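Local coordinates for cysteine desulfurase (Stenotrophomonas maltophilia, PDB 6WCI), which probably removes sulfur from L-cysteine, using pyridoxal 5'-phosphate, to give L-alanine and a sulfur carrier loaded with the sulfur, at residues D231-T243 against G254-M266. Residues are numbered along the deposited sequence; the frame is centred on the assembly and turned at random.
Sequences DVAAIGCDFYAIT and GALWARREHLDAM
Val232 CG1 lies over one face of the Trp257 ring, 3.6 Å above its plane and near the rim. On the opposite face sits the backbone N of Arg259. Cys237 O meets the ring edge in plane, 3.3 Å from Trp257 CZ3. Trp257 CG is anti to the backbone N (chi1 175°), which lays the indole along Val232. The indole extends from an antiparallel beta hairpin, strands 239-243 and 254-258, in the large mixed sheet of the class-V aminotransferase fold.

The other face of the hairpin carries Phe239, Ala241, Leu256 and Ala258. Phe239 packs on Val121 and Ala241 and Leu256 on Ala117, all of helix 114-126. Met266 SD comes to the edge of the Phe239 ring in a Met-aromatic contact, 3.7 Å from Phe239 CE1. At the end of the hairpin away from helix 260-265, Thr243 OG1 is hydrogen-bonded to phosphate oxygen OP1 of the lysine-linked cofactor at position 246.

Asp238 ties the hairpin to helix 260-265. Arg211 forms a salt bridge with the same oxygen that His262 uses. His262 NE2 donates to Asp238 OD1 at 2.9 Å. The oxygen lies in the His262 ring plane, and NE2 meets it from 38° above the carboxylate plane.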
loop_
_atom_site.group_PDB
_atom_site.type_symbol
_atom_site.label_atom_id
_atom_site.label_comp_id
_atom_site.label_asym_id
_atom_site.label_seq_id
_atom_site.Cartn_x
_atom_site.Cartn_y
_atom_site.Cartn_z
ATOM N N ASP B 231 -6.907 -16.267 17.986
ATOM C CA ASP B 231 -6.155 -17.411 17.483
ATOM C C ASP B 231 -6.760 -17.735 16.125
ATOM O O ASP B 231 -7.749 -18.464 16.022
ATOM C CB ASP B 231 -6.254 -18.577 18.463
ATOM C CG ASP B 231 -5.540 -19.830 17.979
ATOM O OD1 ASP B 231 -5.168 -19.909 16.790
ATOM O OD2 ASP B 231 -5.352 -20.751 18.804
ATOM N N VAL B 232 -6.163 -17.180 15.063
ATOM C CA VAL B 232 -6.759 -17.320 13.736
ATOM C C VAL B 232 -6.841 -18.792 13.335
ATOM O O VAL B 232 -7.824 -19.230 12.726
ATOM C CB VAL B 232 -5.983 -16.494 12.691
ATOM C CG1 VAL B 232 -6.487 -16.800 11.300
ATOM C CG2 VAL B 232 -6.114 -15.005 12.972
ATOM N N ALA B 233 -5.812 -19.576 13.669
ATOM C CA ALA B 233 -5.772 -20.965 13.220
ATOM C C ALA B 233 -6.887 -21.780 13.852
ATOM O O ALA B 233 -7.460 -22.662 13.204
ATOM C CB ALA B 233 -4.416 -21.591 13.534
ATOM N N ALA B 234 -7.207 -21.498 15.115
ATOM C CA ALA B 234 -8.264 -22.224 15.806
ATOM C C ALA B 234 -9.651 -21.843 15.316
ATOM O O ALA B 234 -10.627 -22.496 15.704
ATOM C CB ALA B 234 -8.164 -21.991 17.316
ATOM N N ILE B 235 -9.772 -20.800 14.498
ATOM C CA ILE B 235 -11.086 -20.456 13.972
ATOM C C ILE B 235 -11.533 -21.496 12.952
ATOM O O ILE B 235 -12.712 -21.849 12.885
ATOM C CB ILE B 235 -11.077 -19.035 13.376
ATOM C CG1 ILE B 235 -10.729 -18.003 14.454
ATOM C CG2 ILE B 235 -12.434 -18.699 12.780
ATOM C CD1 ILE B 235 -10.830 -16.566 13.977
ATOM N N GLY B 236 -10.601 -22.019 12.158
ATOM C CA GLY B 236 -10.963 -22.979 11.138
ATOM C C GLY B 236 -11.561 -22.360 9.896
ATOM O O GLY B 236 -12.333 -23.020 9.194
ATOM N N CYS B 237 -11.242 -21.102 9.614
ATOM C CA CYS B 237 -11.707 -20.440 8.407
ATOM C C CYS B 237 -10.726 -20.703 7.265
ATOM O O CYS B 237 -9.629 -21.225 7.474
ATOM C CB CYS B 237 -11.873 -18.940 8.651
ATOM S SG CYS B 237 -10.360 -18.071 9.209
ATOM N N ASP B 238 -11.136 -20.350 6.042
ATOM C CA ASP B 238 -10.244 -20.467 4.887
ATOM C C ASP B 238 -9.378 -19.228 4.656
ATOM O O ASP B 238 -8.277 -19.346 4.099
ATOM C CB ASP B 238 -11.056 -20.748 3.622
ATOM C CG ASP B 238 -11.837 -22.038 3.719
ATOM O OD1 ASP B 238 -11.212 -23.113 3.582
ATOM O OD2 ASP B 238 -13.066 -21.968 3.979
ATOM N N PHE B 239 -9.861 -18.048 5.041
ATOM C CA PHE B 239 -9.188 -16.774 4.806
ATOM C C PHE B 239 -9.563 -15.821 5.930
ATOM O O PHE B 239 -10.740 -15.713 6.254
ATOM C CB PHE B 239 -9.622 -16.109 3.497
ATOM C CG PHE B 239 -9.341 -16.914 2.261
ATOM C CD1 PHE B 239 -8.122 -16.798 1.603
ATOM C CD2 PHE B 239 -10.311 -17.737 1.727
ATOM C CE1 PHE B 239 -7.871 -17.529 0.446
ATOM C CE2 PHE B 239 -10.071 -18.464 0.573
ATOM C CZ PHE B 239 -8.846 -18.360 -0.070
ATOM N N TYR B 240 -8.581 -15.068 6.446
ATOM C CA TYR B 240 -8.802 -14.104 7.522
ATOM C C TYR B 240 -8.014 -12.832 7.227
ATOM O O TYR B 240 -6.804 -12.894 6.981
ATOM C CB TYR B 240 -8.387 -14.708 8.870
ATOM C CG TYR B 240 -8.847 -13.955 10.107
ATOM C CD1 TYR B 240 -8.137 -12.867 10.592
ATOM C CD2 TYR B 240 -9.979 -14.360 10.805
ATOM C CE1 TYR B 240 -8.558 -12.190 11.752
ATOM C CE2 TYR B 240 -10.401 -13.699 11.949
ATOM C CZ TYR B 240 -9.695 -12.617 12.415
ATOM O OH TYR B 240 -10.137 -11.970 13.557
ATOM N N ALA B 241 -8.701 -11.687 7.227
ATOM C CA ALA B 241 -8.139 -10.401 6.819
ATOM C C ALA B 241 -8.096 -9.417 7.988
ATOM O O ALA B 241 -9.080 -9.269 8.715
ATOM C CB ALA B 241 -8.969 -9.801 5.681
ATOM N N ILE B 242 -6.972 -8.712 8.149
ATOM C CA ILE B 242 -6.832 -7.694 9.187
ATOM C C ILE B 242 -6.255 -6.429 8.567
ATOM O O ILE B 242 -5.741 -6.436 7.448
ATOM C CB ILE B 242 -5.944 -8.157 10.363
ATOM C CG1 ILE B 242 -4.540 -8.479 9.861
ATOM C CG2 ILE B 242 -6.563 -9.360 11.063
ATOM C CD1 ILE B 242 -3.508 -8.682 10.959
ATOM N N THR B 243 -6.348 -5.324 9.308
ATOM C CA THR B 243 -5.820 -4.067 8.804
ATOM C C THR B 243 -5.007 -3.361 9.884
ATOM O O THR B 243 -5.384 -3.331 11.059
ATOM C CB THR B 243 -6.946 -3.178 8.224
ATOM O OG1 THR B 243 -6.373 -2.162 7.389
ATOM C CG2 THR B 243 -7.793 -2.540 9.309
ATOM N N GLY B 254 -1.575 -4.207 6.670
ATOM C CA GLY B 254 -2.630 -5.186 6.844
ATOM C C GLY B 254 -2.142 -6.538 6.369
ATOM O O GLY B 254 -1.006 -6.694 5.933
ATOM N N ALA B 255 -3.017 -7.531 6.478
ATOM C CA ALA B 255 -2.540 -8.854 6.105
ATOM C C ALA B 255 -3.704 -9.754 5.736
ATOM O O ALA B 255 -4.839 -9.554 6.185
ATOM C CB ALA B 255 -1.711 -9.486 7.226
ATOM N N LEU B 256 -3.399 -10.760 4.915
ATOM C CA LEU B 256 -4.329 -11.849 4.619
ATOM C C LEU B 256 -3.696 -13.161 5.064
ATOM O O LEU B 256 -2.615 -13.519 4.590
ATOM C CB LEU B 256 -4.662 -11.905 3.122
ATOM C CG LEU B 256 -5.526 -13.084 2.674
ATOM C CD1 LEU B 256 -6.973 -12.912 3.154
ATOM C CD2 LEU B 256 -5.471 -13.335 1.140
ATOM N N TRP B 257 -4.346 -13.857 5.986
ATOM C CA TRP B 257 -4.006 -15.234 6.307
ATOM C C TRP B 257 -4.893 -16.170 5.497
ATOM O O TRP B 257 -6.063 -15.873 5.246
ATOM C CB TRP B 257 -4.185 -15.549 7.803
ATOM C CG TRP B 257 -3.936 -17.020 8.073
ATOM C CD1 TRP B 257 -2.732 -17.608 8.340
ATOM C CD2 TRP B 257 -4.901 -18.090 8.024
ATOM N NE1 TRP B 257 -2.887 -18.970 8.487
ATOM C CE2 TRP B 257 -4.210 -19.288 8.302
ATOM C CE3 TRP B 257 -6.280 -18.149 7.772
ATOM C CZ2 TRP B 257 -4.848 -20.530 8.333
ATOM C CZ3 TRP B 257 -6.913 -19.379 7.815
ATOM C CH2 TRP B 257 -6.198 -20.556 8.094
ATOM N N ALA B 258 -4.334 -17.311 5.101
ATOM C CA ALA B 258 -5.100 -18.305 4.360
ATOM C C ALA B 258 -4.533 -19.684 4.641
ATOM O O ALA B 258 -3.350 -19.831 4.953
ATOM C CB ALA B 258 -5.077 -18.035 2.847
ATOM N N ARG B 259 -5.387 -20.697 4.514
ATOM C CA ARG B 259 -4.893 -22.063 4.511
ATOM C C ARG B 259 -3.865 -22.237 3.399
ATOM O O ARG B 259 -3.990 -21.648 2.322
ATOM C CB ARG B 259 -6.050 -23.042 4.329
ATOM C CG ARG B 259 -7.140 -22.851 5.374
ATOM C CD ARG B 259 -8.322 -23.707 5.051
ATOM N NE ARG B 259 -7.926 -25.095 4.869
ATOM C CZ ARG B 259 -7.916 -25.994 5.847
ATOM N NH1 ARG B 259 -8.273 -25.638 7.076
ATOM N NH2 ARG B 259 -7.553 -27.249 5.597
ATOM N N ARG B 260 -2.834 -23.042 3.678
ATOM C CA ARG B 260 -1.741 -23.217 2.723
ATOM C C ARG B 260 -2.238 -23.786 1.399
ATOM O O ARG B 260 -1.747 -23.402 0.328
ATOM C CB ARG B 260 -0.667 -24.135 3.313
ATOM C CG ARG B 260 0.560 -24.305 2.409
ATOM C CD ARG B 260 1.371 -23.036 2.456
ATOM N NE ARG B 260 2.386 -22.930 1.417
ATOM C CZ ARG B 260 3.152 -21.858 1.268
ATOM N NH1 ARG B 260 3.000 -20.828 2.099
ATOM N NH2 ARG B 260 4.055 -21.809 0.300
ATOM N N GLU B 261 -3.207 -24.709 1.452
ATOM C CA GLU B 261 -3.718 -25.326 0.228
ATOM C C GLU B 261 -4.311 -24.292 -0.724
ATOM O O GLU B 261 -4.221 -24.451 -1.945
ATOM C CB GLU B 261 -4.768 -26.392 0.563
ATOM C CG GLU B 261 -6.023 -25.827 1.204
ATOM C CD GLU B 261 -7.134 -26.846 1.369
ATOM O OE1 GLU B 261 -7.229 -27.773 0.539
ATOM O OE2 GLU B 261 -7.914 -26.710 2.336
ATOM N N HIS B 262 -4.918 -23.230 -0.189
ATOM C CA HIS B 262 -5.472 -22.192 -1.053
ATOM C C HIS B 262 -4.371 -21.329 -1.644
ATOM O O HIS B 262 -4.403 -21.004 -2.837
ATOM C CB HIS B 262 -6.468 -21.333 -0.274
ATOM C CG HIS B 262 -7.641 -22.104 0.246
ATOM N ND1 HIS B 262 -8.115 -23.237 -0.374
ATOM C CD2 HIS B 262 -8.426 -21.914 1.335
ATOM C CE1 HIS B 262 -9.147 -23.712 0.307
ATOM N NE2 HIS B 262 -9.355 -22.925 1.346
ATOM N N LEU B 263 -3.392 -20.936 -0.829
ATOM C CA LEU B 263 -2.336 -20.079 -1.352
ATOM C C LEU B 263 -1.577 -20.773 -2.477
ATOM O O LEU B 263 -1.149 -20.126 -3.441
ATOM C CB LEU B 263 -1.379 -19.670 -0.234
ATOM C CG LEU B 263 -1.897 -18.716 0.846
ATOM C CD1 LEU B 263 -0.924 -18.693 2.009
ATOM C CD2 LEU B 263 -2.095 -17.315 0.283
ATOM N N ASP B 264 -1.409 -22.091 -2.384
ATOM C CA ASP B 264 -0.688 -22.789 -3.446
ATOM C C ASP B 264 -1.527 -22.888 -4.717
ATOM O O ASP B 264 -1.001 -22.717 -5.822
ATOM C CB ASP B 264 -0.248 -24.174 -2.969
ATOM C CG ASP B 264 0.836 -24.112 -1.900
ATOM O OD1 ASP B 264 1.492 -23.056 -1.767
ATOM O OD2 ASP B 264 1.039 -25.124 -1.201
ATOM N N ALA B 265 -2.833 -23.145 -4.586
ATOM C CA ALA B 265 -3.680 -23.333 -5.759
ATOM C C ALA B 265 -4.050 -22.019 -6.443
ATOM O O ALA B 265 -4.312 -22.017 -7.649
ATOM C CB ALA B 265 -4.953 -24.090 -5.371
ATOM N N MET B 266 -4.094 -20.909 -5.704
ATOM C CA MET B 266 -4.549 -19.643 -6.266
ATOM C C MET B 266 -3.525 -19.087 -7.255
ATOM O O MET B 266 -2.322 -19.089 -6.972
ATOM C CB MET B 266 -4.768 -18.614 -5.160
ATOM C CG MET B 266 -6.060 -18.806 -4.349
ATOM S SD MET B 266 -6.026 -17.903 -2.777
ATOM C CE MET B 266 -5.773 -16.218 -3.291
HETATM O O HOH W 1 -8.475 -23.535 8.863
#